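Local coordinates for Serine/threonine-protein kinase BRSK1 (Mus musculus, PDB 5IRI) that phosphorylates serine and threonine residues of protein substrates and carries a C-terminal KA1 domain that probably takes part in its auto-inhibition, at residues V48-Q51 against T52-R55; F112-V115 against V116-I119. All blocks are in the same frame, centred on the assembly; numbering follows the deposited sequence.

Interaction 1. Residues V48-Q51 against T52-R55; sequences VLSQ and TSFR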
loop_
_atom_site.group_PDB
_atom_site.type_symbol
_atom_site.label_atom_id
_atom_site.label_comp_id
_atom_site.label_asym_id
_atom_site.label_seq_id
_atom_site.Cartn_x
_atom_site.Cartn_y
_atom_site.Cartn_z
ATOM N N VAL A 48 7.759 -2.610 9.732
ATOM C CA VAL A 48 7.129 -3.927 9.747
ATOM C C VAL A 48 6.316 -4.060 11.025
ATOM O O VAL A 48 6.866 -4.014 12.130
ATOM C CB VAL A 48 8.166 -5.052 9.646
ATOM C CG1 VAL A 48 7.491 -6.394 9.813
ATOM C CG2 VAL A 48 8.895 -4.975 8.354
ATOM N N LEU A 49 5.012 -4.253 10.877
ATOM C CA LEU A 49 4.113 -4.398 12.013
ATOM C C LEU A 49 3.916 -5.847 12.419
ATOM O O LEU A 49 3.590 -6.127 13.579
ATOM C CB LEU A 49 2.769 -3.786 11.662
ATOM C CG LEU A 49 1.810 -3.415 12.762
ATOM C CD1 LEU A 49 2.559 -2.867 13.973
ATOM C CD2 LEU A 49 0.889 -2.371 12.144
ATOM N N SER A 50 4.135 -6.763 11.496
ATOM C CA SER A 50 3.963 -8.178 11.749
ATOM C C SER A 50 4.378 -8.921 10.497
ATOM O O SER A 50 4.739 -8.302 9.491
ATOM C CB SER A 50 2.517 -8.517 12.090
ATOM O OG SER A 50 1.788 -8.771 10.897
ATOM N N GLN A 51 4.286 -10.247 10.539
ATOM C CA GLN A 51 4.716 -11.053 9.409
ATOM C C GLN A 51 3.918 -10.737 8.148
ATOM O O GLN A 51 4.399 -11.004 7.040
ATOM C CB GLN A 51 4.599 -12.526 9.790
ATOM C CG GLN A 51 5.075 -13.483 8.729
ATOM C CD GLN A 51 6.573 -13.524 8.646
ATOM O OE1 GLN A 51 7.166 -13.303 7.582
ATOM N NE2 GLN A 51 7.204 -13.800 9.776
ATOM N N THR A 52 2.714 -10.139 8.294
ATOM C CA THR A 52 1.889 -9.786 7.141
ATOM C C THR A 52 1.242 -8.399 7.219
ATOM O O THR A 52 0.191 -8.191 6.607
ATOM C CB THR A 52 0.741 -10.778 6.921
ATOM O OG1 THR A 52 -0.213 -10.645 7.985
ATOM C CG2 THR A 52 1.240 -12.211 6.829
ATOM N N SER A 53 1.803 -7.437 7.945
ATOM C CA SER A 53 1.273 -6.091 7.822
ATOM C C SER A 53 2.399 -5.077 7.941
ATOM O O SER A 53 3.465 -5.359 8.498
ATOM C CB SER A 53 0.190 -5.810 8.851
ATOM O OG SER A 53 0.726 -5.885 10.137
ATOM N N PHE A 54 2.149 -3.896 7.396
ATOM C CA PHE A 54 3.170 -2.880 7.299
ATOM C C PHE A 54 2.545 -1.533 7.588
ATOM O O PHE A 54 1.338 -1.355 7.435
ATOM C CB PHE A 54 3.799 -2.839 5.908
ATOM C CG PHE A 54 4.426 -4.133 5.463
ATOM C CD1 PHE A 54 5.747 -4.423 5.780
ATOM C CD2 PHE A 54 3.717 -5.027 4.672
ATOM C CE1 PHE A 54 6.339 -5.600 5.340
ATOM C CE2 PHE A 54 4.297 -6.208 4.225
ATOM C CZ PHE A 54 5.610 -6.500 4.557
ATOM N N ARG A 55 3.379 -0.583 8.006
ATOM C CA ARG A 55 3.016 0.822 8.005
ATOM C C ARG A 55 3.985 1.587 7.116
ATOM O O ARG A 55 5.062 1.096 6.754
ATOM C CB ARG A 55 2.997 1.410 9.406
ATOM C CG ARG A 55 1.968 0.778 10.309
ATOM C CD ARG A 55 1.221 1.838 11.096
ATOM N NE ARG A 55 0.198 1.254 11.958
ATOM C CZ ARG A 55 0.385 0.953 13.239
ATOM N NH1 ARG A 55 1.559 1.189 13.818
ATOM N NH2 ARG A 55 -0.606 0.420 13.938
#

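Interaction 2. Residues F112-V115 against V116-I119; sequences FKRV and VETI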
loop_
_atom_site.group_PDB
_atom_site.type_symbol
_atom_site.label_atom_id
_atom_site.label_comp_id
_atom_site.label_asym_id
_atom_site.label_seq_id
_atom_site.Cartn_x
_atom_site.Cartn_y
_atom_site.Cartn_z
ATOM N N PHE A 112 -2.694 9.703 -1.326
ATOM C CA PHE A 112 -2.828 8.325 -0.883
ATOM C C PHE A 112 -3.057 7.391 -2.058
ATOM O O PHE A 112 -2.378 6.365 -2.176
ATOM C CB PHE A 112 -3.965 8.232 0.129
ATOM C CG PHE A 112 -4.278 6.841 0.579
ATOM C CD1 PHE A 112 -3.291 6.009 1.048
ATOM C CD2 PHE A 112 -5.578 6.373 0.567
ATOM C CE1 PHE A 112 -3.599 4.725 1.470
ATOM C CE2 PHE A 112 -5.886 5.099 0.997
ATOM C CZ PHE A 112 -4.901 4.278 1.442
ATOM N N LYS A 113 -3.983 7.757 -2.963
ATOM C CA LYS A 113 -4.315 6.904 -4.105
ATOM C C LYS A 113 -3.133 6.720 -5.052
ATOM O O LYS A 113 -2.929 5.617 -5.565
ATOM C CB LYS A 113 -5.521 7.468 -4.858
ATOM C CG LYS A 113 -6.666 6.458 -5.057
ATOM C CD LYS A 113 -6.827 5.997 -6.525
ATOM C CE LYS A 113 -7.023 4.467 -6.671
ATOM N NZ LYS A 113 -6.948 3.999 -8.096
ATOM N N ARG A 114 -2.336 7.773 -5.294
ATOM C CA ARG A 114 -1.187 7.642 -6.200
ATOM C C ARG A 114 -0.124 6.704 -5.638
ATOM O O ARG A 114 0.483 5.924 -6.382
ATOM C CB ARG A 114 -0.534 9.001 -6.477
ATOM C CG ARG A 114 -1.432 10.117 -6.965
ATOM C CD ARG A 114 -2.156 9.753 -8.247
ATOM N NE ARG A 114 -3.580 9.592 -7.983
ATOM C CZ ARG A 114 -4.430 10.606 -7.869
ATOM N NH1 ARG A 114 -5.715 10.379 -7.610
ATOM N NH2 ARG A 114 -3.993 11.851 -8.012
ATOM N N VAL A 115 0.168 6.819 -4.341
ATOM C CA VAL A 115 1.100 5.897 -3.701
ATOM C C VAL A 115 0.577 4.473 -3.798
ATOM O O VAL A 115 1.306 3.544 -4.166
ATOM C CB VAL A 115 1.324 6.299 -2.237
ATOM C CG1 VAL A 115 2.255 5.318 -1.579
ATOM C CG2 VAL A 115 1.866 7.706 -2.149
ATOM N N VAL A 116 -0.700 4.283 -3.464
ATOM C CA VAL A 116 -1.272 2.945 -3.490
ATOM C C VAL A 116 -1.251 2.392 -4.905
ATOM O O VAL A 116 -0.958 1.209 -5.125
ATOM C CB VAL A 116 -2.690 2.966 -2.902
ATOM C CG1 VAL A 116 -3.397 1.669 -3.181
ATOM C CG2 VAL A 116 -2.612 3.187 -1.424
ATOM N N GLU A 117 -1.532 3.250 -5.890
ATOM C CA GLU A 117 -1.520 2.815 -7.284
ATOM C C GLU A 117 -0.144 2.315 -7.674
ATOM O O GLU A 117 0.006 1.203 -8.204
ATOM C CB GLU A 117 -1.953 3.958 -8.199
ATOM C CG GLU A 117 -3.444 4.031 -8.364
ATOM C CD GLU A 117 -3.905 5.358 -8.905
ATOM O OE1 GLU A 117 -3.051 6.253 -9.133
ATOM O OE2 GLU A 117 -5.132 5.490 -9.099
ATOM N N THR A 118 0.875 3.132 -7.418
ATOM C CA THR A 118 2.242 2.674 -7.586
ATOM C C THR A 118 2.443 1.299 -6.962
ATOM O O THR A 118 3.033 0.409 -7.586
ATOM C CB THR A 118 3.185 3.698 -6.979
ATOM O OG1 THR A 118 2.851 4.994 -7.500
ATOM C CG2 THR A 118 4.621 3.347 -7.303
ATOM N N ILE A 119 1.902 1.084 -5.759
ATOM C CA ILE A 119 2.126 -0.179 -5.068
ATOM C C ILE A 119 1.401 -1.315 -5.776
ATOM O O ILE A 119 1.990 -2.367 -6.049
ATOM C CB ILE A 119 1.705 -0.063 -3.596
ATOM C CG1 ILE A 119 2.534 1.001 -2.885
ATOM C CG2 ILE A 119 1.894 -1.363 -2.900
ATOM C CD1 ILE A 119 2.087 1.240 -1.471
#

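Interaction 1. Residues V48-Q51 against T52-R55
Leu-49 lays its CD2 methyl over the middle of the Arg-55 guanidinium, 3.5 Å from CZ, so that an aliphatic tip covers one face of the flat cation. The bend of the arginine chain at its second torsion (chi2 -136°) helps to bring the group under that methyl, and its NE is held by Gln-74 on the neighbouring strand. Closer to the turn, the hydroxyls of Ser-50 and Ser-53 share one side of the sheet and are hydrogen-bonded, OG to OG, at 3.2 Å. Ser-53 OG, placed between its backbone N and carbonyl carbon (chi1 63°), points across to the Ser-50 hydroxyl. Ser-50 OG also accepts from the backbone N of Thr-52 at 3.1 Å, which ties the side chain across the turn. These residues close the beta hairpin of strands 44-50 and 53-58, and a beta bulge interrupts its register: Val-48 faces Phe-54 in a non-hydrogen-bonded pair, whereas Ser-50 already faces Ser-53. At the bulge the carbonyl O of Ser-53 receives Leu-49 N at 3.0 Å and Ser-50 N through a weak bond of 3.4 Å. On the other side of the hairpin Val-48 and Phe-54 run side by side, and Val-48 CG2 meets the ring obliquely, 4.0 Å from Phe-54 CE1. The same phenylalanine reaches Lys-31 and Val-35 of helix 27-40.

Interaction 2. Residues F112-V115 against V116-I119
Two turns of the C-terminal helix of the KA1 domain join Phe-112 to Val-116 on the buried side and Lys-113 and Arg-114 to Glu-117 on a more exposed one. Glu-117 is the centre of a salt-bridge network. Its OE2 takes Lys-113 NZ at 2.6 Å through the anti lone pair, the lysine chain bending at its second and third torsions to cross the glutamate obliquely. The other oxygen, OE1, lies at the edge of the Arg-114 guanidinium, near its plane and 3.6 Å from NE, with the guanidinium and carboxylate planes 24° apart. Two cations thus share one carboxylate, which would tend to keep it ionised. On the buried side of the helix, Val-116 CG2 comes obliquely to the Phe-112 ring, 3.4 Å from CE1; with that methyl anti to its own carbonyl carbon, it leans back over the preceding turn. Val-115 CG1 and Ile-119 CD1 lie alongside each other at 4.1 Å. Phe-112, Val-116 and Ile-119 all pack on Phe-102 of the sheet, while Val-115 and Ile-119 touch Phe-73. Thr-118 adds a second grip on Arg-114 O: its OG1 donates at 2.8 Å and its backbone N at 3.0 Å, from opposite faces of the carbonyl plane. Such i to i+3 and i to i+4 pairing, apolar against the strands and charged along the outer flank, is typical of an amphipathic alpha helix lying on a beta sheet.

In the fold
Interaction 1 comes first along the chain and closes before interaction 2 begins; their centres are 18 Å apart and their nearest atoms about 9 Å, with no direct touch. Interaction 1 lies at the hairpin of strands 44-50 and 53-58, where 44-50 is an outermost strand of the antiparallel sheet. Interaction 2 lies within helix 109-124, packed on strands 17-22, 98-106 and 71-79. Strand 71-79 is the common element: it flanks strand 53-58 of the hairpin and also carries Phe-73, which meets the helix. Both contacts therefore belong to one compact KA1 domain, one at the border of its sheet and the other nearer its centre.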